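Local atomic coordinates of reducing end xylose-releasing exo-oligoxylanase (Bacillus halodurans, PDB entry 1WU4), a protein that hydrolyses xylooligosaccharides of three or more units with inversion of anomeric configuration, releasing xylose from the reducing end. Residues M99-G104 with Y109-C114; S113-P116 with K120-W123. The protein carries 1 engineered substitution. One frame throughout, in Å; residues are numbered along the deposited sequence.

Contact 1 (M99-G104 with Y109-C114)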
ATOM      1  N   MET A  99       6.289 -12.221  13.925  1.00 11.03           N
ATOM      2  CA  MET A  99       4.912 -11.833  13.657  1.00 11.23           C
ATOM      3  C   MET A  99       3.960 -12.952  13.254  1.00 10.73           C
ATOM      4  O   MET A  99       2.778 -12.903  13.589  1.00 10.73           O
ATOM      5  CB  MET A  99       4.903 -10.722  12.599  1.00 10.10           C
ATOM      6  CG  MET A  99       5.903  -9.607  12.902  1.00 11.34           C
ATOM      7  SD  MET A  99       5.884  -8.231  11.730  1.00 11.02           S
ATOM      8  CE  MET A  99       4.935  -7.032  12.654  1.00 12.16           C
ATOM      9  N   TYR A 100       4.461 -13.959  12.548  1.00 10.49           N
ATOM     10  CA  TYR A 100       3.603 -15.060  12.121  1.00 10.21           C
ATOM     11  C   TYR A 100       3.001 -15.772  13.328  1.00 11.01           C
ATOM     12  O   TYR A 100       3.712 -16.136  14.266  1.00 13.32           O
ATOM     13  CB  TYR A 100       4.381 -16.065  11.274  1.00 10.67           C
ATOM     14  CG  TYR A 100       3.514 -17.189  10.763  1.00 11.47           C
ATOM     15  CD1 TYR A 100       2.565 -16.964   9.765  1.00 13.99           C
ATOM     16  CD2 TYR A 100       3.611 -18.469  11.304  1.00 12.92           C
ATOM     17  CE1 TYR A 100       1.734 -17.989   9.318  1.00 14.89           C
ATOM     18  CE2 TYR A 100       2.785 -19.500  10.866  1.00 15.49           C
ATOM     19  CZ  TYR A 100       1.851 -19.253   9.874  1.00 16.09           C
ATOM     20  OH  TYR A 100       1.035 -20.272   9.442  1.00 19.57           O
ATOM     21  N   MET A 101       1.689 -15.974  13.296  1.00  9.76           N
ATOM     22  CA  MET A 101       0.994 -16.624  14.399  1.00 10.15           C
ATOM     23  C   MET A 101       0.674 -18.090  14.157  1.00 10.59           C
ATOM     24  O   MET A 101       0.056 -18.449  13.158  1.00 12.76           O
ATOM     25  CB  MET A 101      -0.299 -15.871  14.712  1.00 10.32           C
ATOM     26  CG  MET A 101      -0.072 -14.446  15.183  1.00 12.27           C
ATOM     27  SD  MET A 101      -1.598 -13.580  15.606  1.00 10.75           S
ATOM     28  CE  MET A 101      -2.172 -13.082  13.977  1.00  9.61           C
ATOM     29  N   THR A 102       1.092 -18.937  15.091  1.00 12.10           N
ATOM     30  CA  THR A 102       0.838 -20.365  14.994  1.00 11.53           C
ATOM     31  C   THR A 102      -0.309 -20.772  15.912  1.00 11.55           C
ATOM     32  O   THR A 102      -0.814 -21.888  15.818  1.00 15.95           O
ATOM     33  CB  THR A 102       2.073 -21.184  15.400  1.00 15.36           C
ATOM     34  OG1 THR A 102       2.465 -20.822  16.730  1.00 18.52           O
ATOM     35  CG2 THR A 102       3.225 -20.929  14.442  1.00 18.31           C
ATOM     36  N   GLU A 103      -0.721 -19.862  16.790  1.00 11.99           N
ATOM     37  CA  GLU A 103      -1.789 -20.153  17.742  1.00 12.29           C
ATOM     38  C   GLU A 103      -2.879 -19.089  17.749  1.00 12.16           C
ATOM     39  O   GLU A 103      -2.680 -17.974  17.266  1.00 12.62           O
ATOM     40  CB  GLU A 103      -1.200 -20.271  19.149  1.00 17.43           C
ATOM     41  CG  GLU A 103       0.039 -21.147  19.225  1.00 21.02           C
ATOM     42  CD  GLU A 103       0.754 -21.038  20.557  1.00 28.55           C
ATOM     43  OE1 GLU A 103       1.103 -19.908  20.962  1.00 31.39           O
ATOM     44  OE2 GLU A 103       0.976 -22.086  21.197  1.00 32.51           O
ATOM     45  N   GLY A 104      -4.031 -19.440  18.308  1.00 13.69           N
ATOM     46  CA  GLY A 104      -5.127 -18.494  18.383  1.00 13.74           C
ATOM     47  C   GLY A 104      -6.034 -18.512  17.170  1.00 11.56           C
ATOM     48  O   GLY A 104      -5.767 -19.206  16.186  1.00 12.27           O
ATOM     49  N   TYR A 109      -2.045 -15.974  10.155  1.00  9.31           N
ATOM     50  CA  TYR A 109      -1.918 -14.562   9.813  1.00  9.90           C
ATOM     51  C   TYR A 109      -0.749 -13.975  10.601  1.00  8.72           C
ATOM     52  O   TYR A 109      -0.117 -14.672  11.401  1.00  9.72           O
ATOM     53  CB  TYR A 109      -3.204 -13.801  10.147  1.00 10.22           C
ATOM     54  CG  TYR A 109      -4.415 -14.203   9.326  1.00  9.85           C
ATOM     55  CD1 TYR A 109      -4.339 -14.320   7.936  1.00  9.45           C
ATOM     56  CD2 TYR A 109      -5.653 -14.398   9.934  1.00  8.64           C
ATOM     57  CE1 TYR A 109      -5.472 -14.613   7.173  1.00  8.99           C
ATOM     58  CE2 TYR A 109      -6.792 -14.690   9.182  1.00  8.97           C
ATOM     59  CZ  TYR A 109      -6.693 -14.793   7.806  1.00  8.84           C
ATOM     60  OH  TYR A 109      -7.825 -15.049   7.065  1.00 10.46           O
ATOM     61  N   PHE A 110      -0.469 -12.694  10.386  1.00  9.40           N
ATOM     62  CA  PHE A 110       0.644 -12.026  11.056  1.00  8.81           C
ATOM     63  C   PHE A 110       0.181 -10.972  12.059  1.00  9.25           C
ATOM     64  O   PHE A 110      -0.637 -10.113  11.733  1.00  9.86           O
ATOM     65  CB  PHE A 110       1.546 -11.377  10.002  1.00 10.55           C
ATOM     66  CG  PHE A 110       2.160 -12.360   9.043  1.00 10.86           C
ATOM     67  CD1 PHE A 110       3.442 -12.856   9.262  1.00 11.82           C
ATOM     68  CD2 PHE A 110       1.443 -12.820   7.942  1.00 14.02           C
ATOM     69  CE1 PHE A 110       4.002 -13.798   8.400  1.00 11.80           C
ATOM     70  CE2 PHE A 110       1.994 -13.764   7.076  1.00 12.21           C
ATOM     71  CZ  PHE A 110       3.276 -14.253   7.306  1.00 14.23           C
ATOM     72  N   ALA A 111       0.705 -11.043  13.283  1.00  9.95           N
ATOM     73  CA  ALA A 111       0.350 -10.078  14.323  1.00 10.33           C
ATOM     74  C   ALA A 111       0.654  -8.696  13.755  1.00  9.76           C
ATOM     75  O   ALA A 111       1.774  -8.435  13.319  1.00 10.46           O
ATOM     76  CB  ALA A 111       1.172 -10.337  15.580  1.00 10.83           C
ATOM     77  N   TRP A 112      -0.332  -7.804  13.776  1.00 11.47           N
ATOM     78  CA  TRP A 112      -0.153  -6.488  13.170  1.00  9.65           C
ATOM     79  C   TRP A 112       0.879  -5.558  13.791  1.00 10.99           C
ATOM     80  O   TRP A 112       1.487  -4.747  13.083  1.00 10.17           O
ATOM     81  CB  TRP A 112      -1.501  -5.754  13.073  1.00 10.75           C
ATOM     82  CG  TRP A 112      -1.914  -5.014  14.307  1.00 12.97           C
ATOM     83  CD1 TRP A 112      -2.544  -5.524  15.406  1.00 11.23           C
ATOM     84  CD2 TRP A 112      -1.725  -3.619  14.564  1.00 12.01           C
ATOM     85  NE1 TRP A 112      -2.764  -4.528  16.331  1.00 14.44           N
ATOM     86  CE2 TRP A 112      -2.269  -3.349  15.838  1.00 13.82           C
ATOM     87  CE3 TRP A 112      -1.147  -2.569  13.836  1.00 14.62           C
ATOM     88  CZ2 TRP A 112      -2.253  -2.068  16.404  1.00 14.48           C
ATOM     89  CZ3 TRP A 112      -1.130  -1.295  14.400  1.00 17.04           C
ATOM     90  CH2 TRP A 112      -1.682  -1.058  15.672  1.00 16.92           C
ATOM     91  N   SER A 113       1.081  -5.676  15.099  1.00 12.03           N
ATOM     92  CA  SER A 113       2.028  -4.821  15.803  1.00  9.47           C
ATOM     93  C   SER A 113       2.892  -5.591  16.790  1.00 11.17           C
ATOM     94  O   SER A 113       2.380  -6.345  17.616  1.00 12.81           O
ATOM     95  CB  SER A 113       1.277  -3.716  16.551  1.00 14.67           C
ATOM     96  OG  SER A 113       2.151  -2.975  17.386  1.00 13.58           O
ATOM     97  N   CYS A 114       4.201  -5.396  16.685  1.00 12.16           N
ATOM     98  CA  CYS A 114       5.164  -6.038  17.573  1.00 10.29           C
ATOM     99  C   CYS A 114       6.114  -4.989  18.119  1.00 13.63           C
ATOM    100  O   CYS A 114       6.292  -3.926  17.526  1.00 13.25           O
ATOM    101  CB  CYS A 114       5.993  -7.078  16.823  1.00 13.40           C
ATOM    102  SG  CYS A 114       5.140  -8.600  16.409  1.00 14.13           S
TER
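Met99 reaches along the returning chain to Cys114. Its CG lies 3.7 Å from Cys114 SG, and the bend at chi3 (101°) brings the terminal CE to 3.5 Å from Ala111 O. The backbone of Met99 is held as well: Ala111 N donates to Met99 O at 2.8 Å, from above the carbonyl plane, and Phe110 CA adds a weaker CH...O contact to the same oxygen. Tyr100 follows, its backbone bridged to that of Phe110. With CG anti to the backbone N (chi1 -178°), its ring turns an edge to the face of Phe110 in a T-shaped pair, the planes 62° apart; CD1 is the atom over that face, toward the rim. Tyr100 CB packs on the same ring, 3.7 Å from Phe110 CE1. Met101 N then donates to Tyr109 O at 2.9 Å, almost in line with the C=O bond. The Met101 side chain leans to the returning chain, where CE lies 3.6 Å from Ala111 N and 4.0 Å from Tyr109 CB. Replacing Met101 with an alanine would probably leave Tyr109 CB and Ala111 without their sulfur-and-methyl cover and open a gap there. Leu161 and Phe133 also touch the Phe110 ring, while Tyr109 OH bonds to His175 O. Two backbone bonds thus fix the alignment of this loop, between helix 85-99 and strand 113-114 of the (alpha/alpha)6 barrel, and thioether, thiol and aromatic groups fill in around them, a largely apolar chemistry suited to its buried place.

Contact 2 (S113-P116 with K120-W123)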
ATOM      1  N   SER A 113       1.081  -5.676  15.099  1.00 12.03           N
ATOM      2  CA  SER A 113       2.028  -4.821  15.803  1.00  9.47           C
ATOM      3  C   SER A 113       2.892  -5.591  16.790  1.00 11.17           C
ATOM      4  O   SER A 113       2.380  -6.345  17.616  1.00 12.81           O
ATOM      5  CB  SER A 113       1.277  -3.716  16.551  1.00 14.67           C
ATOM      6  OG  SER A 113       2.151  -2.975  17.386  1.00 13.58           O
ATOM      7  N   CYS A 114       4.201  -5.396  16.685  1.00 12.16           N
ATOM      8  CA  CYS A 114       5.164  -6.038  17.573  1.00 10.29           C
ATOM      9  C   CYS A 114       6.114  -4.989  18.119  1.00 13.63           C
ATOM     10  O   CYS A 114       6.292  -3.926  17.526  1.00 13.25           O
ATOM     11  CB  CYS A 114       5.993  -7.078  16.823  1.00 13.40           C
ATOM     12  SG  CYS A 114       5.140  -8.600  16.409  1.00 14.13           S
ATOM     13  N   GLN A 115       6.726  -5.292  19.257  1.00 14.30           N
ATOM     14  CA  GLN A 115       7.700  -4.386  19.842  1.00 16.03           C
ATOM     15  C   GLN A 115       9.001  -4.648  19.095  1.00 14.02           C
ATOM     16  O   GLN A 115       9.148  -5.676  18.431  1.00 14.69           O
ATOM     17  CB  GLN A 115       7.881  -4.679  21.333  1.00 16.63           C
ATOM     18  CG  GLN A 115       6.721  -4.221  22.200  1.00 18.37           C
ATOM     19  CD  GLN A 115       6.460  -2.731  22.080  1.00 26.35           C
ATOM     20  OE1 GLN A 115       5.951  -2.254  21.063  1.00 25.41           O
ATOM     21  NE2 GLN A 115       6.817  -1.983  23.118  1.00 30.34           N
ATOM     22  N   PRO A 116       9.961  -3.716  19.174  1.00 14.67           N
ATOM     23  CA  PRO A 116      11.231  -3.919  18.476  1.00 16.64           C
ATOM     24  C   PRO A 116      11.950  -5.216  18.852  1.00 14.07           C
ATOM     25  O   PRO A 116      12.725  -5.744  18.057  1.00 16.56           O
ATOM     26  CB  PRO A 116      12.028  -2.675  18.852  1.00 15.90           C
ATOM     27  CG  PRO A 116      10.960  -1.627  18.950  1.00 17.27           C
ATOM     28  CD  PRO A 116       9.873  -2.350  19.720  1.00 13.58           C
ATOM     29  N   LYS A 120       4.839  -9.706  20.506  1.00 14.08           N
ATOM     30  CA  LYS A 120       3.591  -9.321  19.854  1.00 13.34           C
ATOM     31  C   LYS A 120       2.747  -8.442  20.778  1.00 15.97           C
ATOM     32  O   LYS A 120       2.547  -8.774  21.948  1.00 16.19           O
ATOM     33  CB  LYS A 120       2.789 -10.568  19.460  1.00 11.11           C
ATOM     34  CG  LYS A 120       3.486 -11.474  18.457  1.00 12.86           C
ATOM     35  CD  LYS A 120       2.640 -12.700  18.135  1.00 12.44           C
ATOM     36  CE  LYS A 120       3.342 -13.618  17.148  1.00 11.78           C
ATOM     37  NZ  LYS A 120       4.630 -14.142  17.687  1.00 14.13           N
ATOM     38  N   ASN A 121       2.260  -7.319  20.254  1.00 11.83           N
ATOM     39  CA  ASN A 121       1.425  -6.411  21.035  1.00 13.02           C
ATOM     40  C   ASN A 121      -0.039  -6.789  20.871  1.00 13.81           C
ATOM     41  O   ASN A 121      -0.905  -6.299  21.595  1.00 16.81           O
ATOM     42  CB  ASN A 121       1.606  -4.962  20.571  1.00 14.78           C
ATOM     43  CG  ASN A 121       2.973  -4.409  20.899  1.00 15.53           C
ATOM     44  OD1 ASN A 121       3.465  -4.569  22.016  1.00 18.98           O
ATOM     45  ND2 ASN A 121       3.593  -3.740  19.931  1.00 15.32           N
ATOM     46  N   SER A 122      -0.303  -7.670  19.915  1.00 12.51           N
ATOM     47  CA  SER A 122      -1.657  -8.109  19.614  1.00 12.85           C
ATOM     48  C   SER A 122      -1.589  -9.400  18.808  1.00 10.97           C
ATOM     49  O   SER A 122      -0.556  -9.710  18.223  1.00 12.72           O
ATOM     50  CB  SER A 122      -2.358  -7.023  18.791  1.00 18.17           C
ATOM     51  OG  SER A 122      -3.588  -7.468  18.254  1.00 15.19           O
ATOM     52  N   TRP A 123      -2.679 -10.159  18.801  1.00 12.63           N
ATOM     53  CA  TRP A 123      -2.736 -11.385  18.016  1.00 10.16           C
ATOM     54  C   TRP A 123      -3.719 -11.177  16.868  1.00 11.18           C
ATOM     55  O   TRP A 123      -4.188 -12.127  16.250  1.00 12.15           O
ATOM     56  CB  TRP A 123      -3.157 -12.574  18.883  1.00 11.21           C
ATOM     57  CG  TRP A 123      -2.006 -13.234  19.598  1.00 14.33           C
ATOM     58  CD1 TRP A 123      -0.820 -12.656  19.957  1.00 14.03           C
ATOM     59  CD2 TRP A 123      -1.956 -14.581  20.080  1.00 11.94           C
ATOM     60  NE1 TRP A 123      -0.036 -13.561  20.637  1.00 15.97           N
ATOM     61  CE2 TRP A 123      -0.710 -14.751  20.726  1.00 12.62           C
ATOM     62  CE3 TRP A 123      -2.846 -15.664  20.033  1.00 13.23           C
ATOM     63  CZ2 TRP A 123      -0.331 -15.959  21.322  1.00 14.31           C
ATOM     64  CZ3 TRP A 123      -2.471 -16.865  20.626  1.00 13.85           C
ATOM     65  CH2 TRP A 123      -1.222 -17.001  21.263  1.00 13.56           C
TER
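Asn121 and Ser113 are joined twice, through the backbone and through the side chains. Asn121 N donates to Ser113 O at 2.8 Å, beside the single backbone bridge of Cys114 with Lys120. From there the Asn121 side chain runs toward the other segment. Its CB lies 3.4 Å from Ser113 O. Its CG, anti to the carbonyl carbon (chi1 -69°), carries the amide on to Gln115. OD1 rests against the aliphatic part of that glutamine, 3.3 Å from Gln115 CG. ND2, the tip, spends its two N-H groups on different acceptors, both close to the amide plane: Ser113 OG at 3.0 Å and Gln115 OE1, also at 3.0 Å. The donor lies above the Gln115 carbonyl plane; the two amides are turned 66° apart and the side chains cross at about a right angle. Gln115 folds back at chi2 (-58°) to present OE1 to this donor. Both bonds together hold the Asn121 amide against rotation. Ser113 OG is itself bonded to Asp66 OD2, so a carboxylate lies behind the hydroxyl that Asn121 grips. On the other side of the strand Lys120 lays CA and CG beside Cys114 SG, at 3.8 and 3.9 Å, and its NZ goes on to Asn98 O. Strand 113-114 also pairs antiparallel with 67-68, and segment 120-123 thus folds back on one strand of a small two-stranded sheet, within the connection between helices 85-99 and 127-144 of the (alpha/alpha)6 barrel of glycoside hydrolase family 8.

Contact 1 and contact 2 share Ser113 and Cys114, and their centres lie about 8 Å apart in one connection of the barrel, between helices 85-99 and 127-144. Contact 1 is the buried one, where sulfur and aromatic groups supply most of the side-chain packing. Contact 2 lies nearer the surface, and amide and hydroxyl groups do the side-chain work. The sulfur of Cys114 belongs to both. The two also touch directly: Ala111 CB packs 3.2 Å from Ser122 O, and Trp112 NE1 meets Ser122 CB. The Trp112 side chain lies about 7 Å from that of Glu70, the probable proton donor.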